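Local coordinates for protein probable porin (Pseudomonas aeruginosa, PDB 2Y0H) that probably works as an outer-membrane porin of the OprD family, letting small solutes pass through an 18-stranded beta barrel, at residues A[167-172]-A[238-243]; A[230-235]-A[273-278]. One frame throughout, in Å; residues are numbered along the deposited sequence.

Contact 1 (A[167-172]-A[238-243]); sequences MGRDKA and AISGPV
The guanidinium group of R169 meets S240 and P242 with its edge, and NH2 is the atom that does most of the bonding. R169 NH2 donates to S240 OG at 2.7 Å, the hydroxyl oxygen being tilted somewhat from the guanidinium plane. R169 NH2 also donates to P242 O at 3.1 Å in a straighter bond (N-H...O 159°); this oxygen stays near the guanidinium plane, but the donor stands 51° above the plane of the carbonyl. Weak bonds bring the other two nitrogens onto the same residues, NE onto S240 OG and NH1 onto P242 O. A further weak one runs from R169 NH2 to S240 O at 3.0 Å. V243 CG2 packs obliquely against R169 NH2 at 3.6 Å. Bends at chi2 and chi3 bring the edge of the guanidinium to the other loop. There a type I beta turn from A238 to G241, closed by G241 N to A238 O, carries S240 and its hydroxyl. A hydrogen bond between I239 O and H173 ND1 ties the loops again. At the protein surface, the contact joins the loop between strands 143-154 and 178-186 to that between strands 221-234 and 244-256.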
ATOM      1  N   MET A 167      -4.461  -9.437   9.951  1.00 26.66           N
ATOM      2  CA  MET A 167      -3.122  -9.984   9.717  1.00 30.68           C
ATOM      3  C   MET A 167      -2.469 -10.394  11.035  1.00 33.98           C
ATOM      4  O   MET A 167      -2.320  -9.565  11.937  1.00 29.75           O
ATOM      5  CB  MET A 167      -2.243  -8.934   9.038  1.00 31.58           C
ATOM      6  CG  MET A 167      -0.834  -9.413   8.669  1.00 36.70           C
ATOM      7  SD  MET A 167      -0.792 -10.487   7.213  1.00 49.54           S
ATOM      8  CE  MET A 167      -1.277 -12.073   7.908  1.00 48.94           C
ATOM      9  N   GLY A 168      -2.083 -11.664  11.145  1.00 35.51           N
ATOM     10  CA  GLY A 168      -1.505 -12.179  12.382  1.00 33.11           C
ATOM     11  C   GLY A 168      -2.454 -12.993  13.255  1.00 35.38           C
ATOM     12  O   GLY A 168      -2.029 -13.564  14.259  1.00 40.73           O
ATOM     13  N   ARG A 169      -3.731 -13.073  12.887  1.00 31.19           N
ATOM     14  CA  ARG A 169      -4.689 -13.829  13.709  1.00 38.97           C
ATOM     15  C   ARG A 169      -5.288 -15.095  13.045  1.00 39.52           C
ATOM     16  O   ARG A 169      -4.860 -15.509  11.964  1.00 38.15           O
ATOM     17  CB  ARG A 169      -5.784 -12.905  14.297  1.00 35.27           C
ATOM     18  CG  ARG A 169      -5.449 -11.415  14.225  1.00 35.68           C
ATOM     19  CD  ARG A 169      -5.519 -10.649  15.557  1.00 38.58           C
ATOM     20  NE  ARG A 169      -6.847 -10.610  16.143  1.00 31.51           N
ATOM     21  CZ  ARG A 169      -7.259  -9.752  17.084  1.00 33.43           C
ATOM     22  NH1 ARG A 169      -6.465  -8.809  17.564  1.00 31.28           N
ATOM     23  NH2 ARG A 169      -8.497  -9.838  17.550  1.00 25.61           N
ATOM     24  N   ASP A 170      -6.279 -15.693  13.709  1.00 39.52           N
ATOM     25  CA  ASP A 170      -6.840 -17.007  13.337  1.00 39.97           C
ATOM     26  C   ASP A 170      -7.542 -17.061  11.963  1.00 42.66           C
ATOM     27  O   ASP A 170      -8.686 -16.598  11.810  1.00 37.19           O
ATOM     28  CB  ASP A 170      -7.802 -17.479  14.443  1.00 34.51           C
ATOM     29  CG  ASP A 170      -8.343 -18.886  14.205  1.00 43.00           C
ATOM     30  OD1 ASP A 170      -7.920 -19.551  13.226  1.00 40.37           O
ATOM     31  OD2 ASP A 170      -9.205 -19.324  15.011  1.00 42.21           O
ATOM     32  N   LYS A 171      -6.880 -17.647  10.967  1.00 35.99           N
ATOM     33  CA  LYS A 171      -7.477 -17.679   9.640  1.00 36.27           C
ATOM     34  C   LYS A 171      -8.759 -18.525   9.633  1.00 39.12           C
ATOM     35  O   LYS A 171      -9.576 -18.431   8.719  1.00 36.08           O
ATOM     36  CB  LYS A 171      -6.476 -18.170   8.600  1.00 40.34           C
ATOM     37  CG  LYS A 171      -6.587 -19.641   8.254  1.00 41.89           C
ATOM     38  CD  LYS A 171      -5.699 -19.952   7.053  1.00 52.22           C
ATOM     39  CE  LYS A 171      -4.508 -20.809   7.445  1.00 59.71           C
ATOM     40  NZ  LYS A 171      -4.919 -22.200   7.798  1.00 65.44           N
ATOM     41  N   ALA A 172      -8.939 -19.334  10.672  1.00 37.31           N
ATOM     42  CA  ALA A 172     -10.162 -20.112  10.836  1.00 38.39           C
ATOM     43  C   ALA A 172     -11.347 -19.250  11.306  1.00 38.94           C
ATOM     44  O   ALA A 172     -12.502 -19.555  11.017  1.00 37.69           O
ATOM     45  CB  ALA A 172      -9.923 -21.274  11.794  1.00 38.60           C
ATOM     46  N   ALA A 238     -17.188 -10.465  17.328  1.00 28.16           N
ATOM     47  CA  ALA A 238     -15.771 -10.355  17.670  1.00 28.94           C
ATOM     48  C   ALA A 238     -15.109 -11.738  17.714  1.00 27.30           C
ATOM     49  O   ALA A 238     -14.520 -12.129  18.711  1.00 24.23           O
ATOM     50  CB  ALA A 238     -15.601  -9.631  19.009  1.00 26.97           C
ATOM     51  N   ILE A 239     -15.212 -12.479  16.620  1.00 28.46           N
ATOM     52  CA  ILE A 239     -14.812 -13.876  16.626  1.00 26.10           C
ATOM     53  C   ILE A 239     -13.308 -14.115  16.731  1.00 29.70           C
ATOM     54  O   ILE A 239     -12.881 -15.250  16.898  1.00 27.73           O
ATOM     55  CB  ILE A 239     -15.373 -14.610  15.407  1.00 31.71           C
ATOM     56  CG1 ILE A 239     -14.893 -13.948  14.100  1.00 28.09           C
ATOM     57  CG2 ILE A 239     -16.888 -14.626  15.477  1.00 27.54           C
ATOM     58  CD1 ILE A 239     -15.520 -14.574  12.859  1.00 25.99           C
ATOM     59  N   SER A 240     -12.505 -13.056  16.651  1.00 27.52           N
ATOM     60  CA  SER A 240     -11.059 -13.225  16.748  1.00 28.76           C
ATOM     61  C   SER A 240     -10.546 -12.668  18.065  1.00 26.95           C
ATOM     62  O   SER A 240      -9.345 -12.578  18.280  1.00 28.74           O
ATOM     63  CB  SER A 240     -10.323 -12.604  15.542  1.00 27.57           C
ATOM     64  OG  SER A 240      -9.991 -11.238  15.747  1.00 23.99           O
ATOM     65  N   GLY A 241     -11.470 -12.290  18.942  1.00 28.53           N
ATOM     66  CA  GLY A 241     -11.119 -11.726  20.235  1.00 27.54           C
ATOM     67  C   GLY A 241     -11.150 -10.215  20.235  1.00 28.34           C
ATOM     68  O   GLY A 241     -11.515  -9.599  19.227  1.00 28.97           O
ATOM     69  N   PRO A 242     -10.752  -9.603  21.363  1.00 29.91           N
ATOM     70  CA  PRO A 242     -10.721  -8.143  21.509  1.00 31.95           C
ATOM     71  C   PRO A 242      -9.794  -7.480  20.490  1.00 30.52           C
ATOM     72  O   PRO A 242      -8.795  -8.070  20.062  1.00 25.90           O
ATOM     73  CB  PRO A 242     -10.163  -7.938  22.926  1.00 31.88           C
ATOM     74  CG  PRO A 242     -10.408  -9.226  23.626  1.00 35.69           C
ATOM     75  CD  PRO A 242     -10.257 -10.283  22.569  1.00 32.51           C
ATOM     76  N   VAL A 243     -10.136  -6.253  20.114  1.00 28.14           N
ATOM     77  CA  VAL A 243      -9.325  -5.463  19.205  1.00 29.01           C
ATOM     78  C   VAL A 243      -9.177  -4.073  19.838  1.00 29.67           C
ATOM     79  O   VAL A 243     -10.171  -3.387  20.042  1.00 30.09           O
ATOM     80  CB  VAL A 243      -9.995  -5.350  17.810  1.00 30.25           C
ATOM     81  CG1 VAL A 243      -9.174  -4.448  16.884  1.00 31.86           C
ATOM     82  CG2 VAL A 243     -10.204  -6.735  17.181  1.00 24.03           C
TER

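Contact 2 (A[230-235]-A[273-278]); sequences FDSGED and AFPVLN
F274 turns the edge of its ring onto one face of F230, in an edge-to-face aromatic pair whose planes meet at 56° and whose centroids are 4.7 Å apart. The angle is well short of perpendicular, a tilted form of the T shape. F274 CZ stands over the centre of the F230 ring, 3.5 Å above its plane, while F274 CE1 lies over the root of the F230 side chain, 3.5 Å from both F230 CG and F230 CB. Y208 also meets the F230 ring, with planes at about 45°. With CG of F274 anti to the backbone N (chi1 -178°), the ring extends away from its own backbone and reaches the face of F230.

Beside the rings, S232 packs against the pyrrolidine of P275. S232 OG is 3.6 Å from P275 CD, and both S232 CB and S232 OG lie near P275 CG. The polar need of the buried hydroxyl is met elsewhere, by a hydrogen bond with Q206 NE2; the same amide nitrogen also bonds to P275 O, so Q206 links the two sides. F230 and S232 direct their CB toward segment 273-278, whereas D231 between them points away and touches bound detergent. This alternation is consistent with the loop folding inside the barrel, against the lumen side of the wall, where it may help shape the pore.

Strand 221-234 lies between strands 204-216 and 244-256 in the barrel wall. Segment 273-278 belongs to the long loop joining strands 259-269 and 300-309, and F274 also touches N245 and N247 of strand 244-256 and Q206 of strand 204-216. The buried contact thus packs this loop against three consecutive strands.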
ATOM      1  N   PHE A 230      -6.023   6.558  13.296  1.00 27.38           N
ATOM      2  CA  PHE A 230      -6.903   5.409  13.175  1.00 28.45           C
ATOM      3  C   PHE A 230      -7.382   5.008  14.567  1.00 27.48           C
ATOM      4  O   PHE A 230      -6.599   4.949  15.511  1.00 26.89           O
ATOM      5  CB  PHE A 230      -6.164   4.210  12.577  1.00 23.08           C
ATOM      6  CG  PHE A 230      -5.752   4.357  11.125  1.00 27.02           C
ATOM      7  CD1 PHE A 230      -6.594   3.926  10.096  1.00 24.83           C
ATOM      8  CD2 PHE A 230      -4.484   4.827  10.791  1.00 25.09           C
ATOM      9  CE1 PHE A 230      -6.188   4.003   8.768  1.00 28.60           C
ATOM     10  CE2 PHE A 230      -4.068   4.913   9.453  1.00 25.53           C
ATOM     11  CZ  PHE A 230      -4.911   4.505   8.443  1.00 22.60           C
ATOM     12  N   ASP A 231      -8.660   4.691  14.679  1.00 25.23           N
ATOM     13  CA  ASP A 231      -9.204   4.105  15.895  1.00 26.99           C
ATOM     14  C   ASP A 231      -9.822   2.758  15.510  1.00 24.23           C
ATOM     15  O   ASP A 231     -10.720   2.699  14.668  1.00 24.54           O
ATOM     16  CB  ASP A 231     -10.262   5.052  16.484  1.00 32.92           C
ATOM     17  CG  ASP A 231     -10.617   4.729  17.928  1.00 34.66           C
ATOM     18  OD1 ASP A 231     -10.843   3.557  18.245  1.00 36.50           O
ATOM     19  OD2 ASP A 231     -10.674   5.664  18.754  1.00 51.54           O
ATOM     20  N   SER A 232      -9.334   1.683  16.127  1.00 25.86           N
ATOM     21  CA  SER A 232      -9.741   0.315  15.797  1.00 25.09           C
ATOM     22  C   SER A 232     -10.319  -0.405  17.021  1.00 26.81           C
ATOM     23  O   SER A 232      -9.697  -0.435  18.082  1.00 28.10           O
ATOM     24  CB  SER A 232      -8.527  -0.493  15.312  1.00 21.70           C
ATOM     25  OG  SER A 232      -8.014  -0.004  14.088  1.00 25.95           O
ATOM     26  N   GLY A 233     -11.485  -1.011  16.864  1.00 26.53           N
ATOM     27  CA  GLY A 233     -12.071  -1.809  17.923  1.00 24.96           C
ATOM     28  C   GLY A 233     -12.722  -3.052  17.347  1.00 28.15           C
ATOM     29  O   GLY A 233     -12.693  -3.283  16.137  1.00 25.96           O
ATOM     30  N   GLU A 234     -13.317  -3.858  18.211  1.00 27.87           N
ATOM     31  CA  GLU A 234     -13.931  -5.099  17.774  1.00 30.09           C
ATOM     32  C   GLU A 234     -15.232  -4.783  17.062  1.00 28.70           C
ATOM     33  O   GLU A 234     -15.747  -3.676  17.164  1.00 32.54           O
ATOM     34  CB  GLU A 234     -14.201  -6.019  18.970  1.00 30.78           C
ATOM     35  CG  GLU A 234     -15.341  -5.556  19.865  1.00 33.64           C
ATOM     36  CD  GLU A 234     -15.486  -6.438  21.088  1.00 43.88           C
ATOM     37  OE1 GLU A 234     -14.453  -6.681  21.755  1.00 39.34           O
ATOM     38  OE2 GLU A 234     -16.619  -6.896  21.377  1.00 43.23           O
ATOM     39  N   ASP A 235     -15.765  -5.760  16.342  1.00 28.67           N
ATOM     40  CA  ASP A 235     -17.057  -5.600  15.705  1.00 28.19           C
ATOM     41  C   ASP A 235     -17.895  -6.857  15.907  1.00 29.80           C
ATOM     42  O   ASP A 235     -17.376  -7.969  15.820  1.00 28.31           O
ATOM     43  CB  ASP A 235     -16.880  -5.321  14.209  1.00 27.34           C
ATOM     44  CG  ASP A 235     -18.208  -5.240  13.471  1.00 29.67           C
ATOM     45  OD1 ASP A 235     -18.794  -4.146  13.419  1.00 32.85           O
ATOM     46  OD2 ASP A 235     -18.677  -6.271  12.947  1.00 31.12           O
ATOM     47  N   ALA A 273      -1.395  -4.572  18.095  1.00 27.22           N
ATOM     48  CA  ALA A 273      -0.800  -4.001  16.902  1.00 28.05           C
ATOM     49  C   ALA A 273      -1.900  -3.373  16.047  1.00 26.07           C
ATOM     50  O   ALA A 273      -3.069  -3.693  16.197  1.00 25.49           O
ATOM     51  CB  ALA A 273      -0.067  -5.080  16.104  1.00 25.02           C
ATOM     52  N   PHE A 274      -1.511  -2.477  15.149  1.00 24.78           N
ATOM     53  CA  PHE A 274      -2.434  -1.901  14.186  1.00 26.31           C
ATOM     54  C   PHE A 274      -3.044  -2.977  13.272  1.00 25.56           C
ATOM     55  O   PHE A 274      -2.319  -3.689  12.576  1.00 23.72           O
ATOM     56  CB  PHE A 274      -1.708  -0.849  13.345  1.00 24.64           C
ATOM     57  CG  PHE A 274      -2.586  -0.161  12.342  1.00 26.30           C
ATOM     58  CD1 PHE A 274      -3.725   0.531  12.757  1.00 22.01           C
ATOM     59  CD2 PHE A 274      -2.272  -0.199  10.981  1.00 24.45           C
ATOM     60  CE1 PHE A 274      -4.538   1.176  11.843  1.00 22.91           C
ATOM     61  CE2 PHE A 274      -3.082   0.445  10.043  1.00 23.86           C
ATOM     62  CZ  PHE A 274      -4.218   1.140  10.474  1.00 25.43           C
ATOM     63  N   PRO A 275      -4.381  -3.095  13.274  1.00 24.09           N
ATOM     64  CA  PRO A 275      -5.063  -4.100  12.443  1.00 27.30           C
ATOM     65  C   PRO A 275      -5.020  -3.757  10.957  1.00 27.09           C
ATOM     66  O   PRO A 275      -5.407  -2.647  10.568  1.00 26.39           O
ATOM     67  CB  PRO A 275      -6.509  -4.047  12.946  1.00 26.90           C
ATOM     68  CG  PRO A 275      -6.429  -3.362  14.302  1.00 28.36           C
ATOM     69  CD  PRO A 275      -5.313  -2.394  14.173  1.00 25.46           C
ATOM     70  N   VAL A 276      -4.524  -4.692  10.150  1.00 26.20           N
ATOM     71  CA  VAL A 276      -4.688  -4.641   8.700  1.00 24.34           C
ATOM     72  C   VAL A 276      -5.282  -5.951   8.241  1.00 24.66           C
ATOM     73  O   VAL A 276      -5.139  -6.970   8.926  1.00 22.52           O
ATOM     74  CB  VAL A 276      -3.345  -4.412   7.958  1.00 30.24           C
ATOM     75  CG1 VAL A 276      -2.907  -2.967   8.090  1.00 30.62           C
ATOM     76  CG2 VAL A 276      -2.255  -5.358   8.491  1.00 30.00           C
ATOM     77  N   LEU A 277      -5.943  -5.931   7.084  1.00 23.81           N
ATOM     78  CA  LEU A 277      -6.431  -7.158   6.452  1.00 27.73           C
ATOM     79  C   LEU A 277      -5.279  -8.110   6.109  1.00 29.87           C
ATOM     80  O   LEU A 277      -4.182  -7.671   5.756  1.00 27.68           O
ATOM     81  CB  LEU A 277      -7.228  -6.832   5.184  1.00 28.58           C
ATOM     82  CG  LEU A 277      -8.522  -6.036   5.402  1.00 29.43           C
ATOM     83  CD1 LEU A 277      -9.157  -5.613   4.076  1.00 23.64           C
ATOM     84  CD2 LEU A 277      -9.506  -6.846   6.240  1.00 24.49           C
ATOM     85  N   ASN A 278      -5.539  -9.411   6.208  1.00 26.48           N
ATOM     86  CA  ASN A 278      -4.548 -10.435   5.881  1.00 31.15           C
ATOM     87  C   ASN A 278      -4.116 -10.350   4.416  1.00 31.48           C
ATOM     88  O   ASN A 278      -4.801  -9.745   3.589  1.00 30.93           O
ATOM     89  CB  ASN A 278      -5.145 -11.818   6.114  1.00 29.47           C
ATOM     90  CG  ASN A 278      -6.282 -12.094   5.168  1.00 30.57           C
ATOM     91  OD1 ASN A 278      -7.343 -11.473   5.266  1.00 27.41           O
ATOM     92  ND2 ASN A 278      -6.049 -12.972   4.199  1.00 28.91           N
TER

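Overall arrangement
Contacts 1 and 2 have centres 10 Å apart and alternate along the chain, with 167-172 and 230-235 preceding 238-243 and 273-278. They also touch directly. M167 N lies 2.8 Å from V276 O, a probable hydrogen bond between the loops holding 167-172 and 273-278. V243 packs on the other pair as well, its CB 3.6 Å from G233 C and its CG1 3.9 Å from P275 CG. Three loops and the end of strand 221-234 are thereby joined. A bound detergent (C8E) lies about 9 Å from the side chain of F230 and one about 12 Å from that of V243, possibly the same molecule.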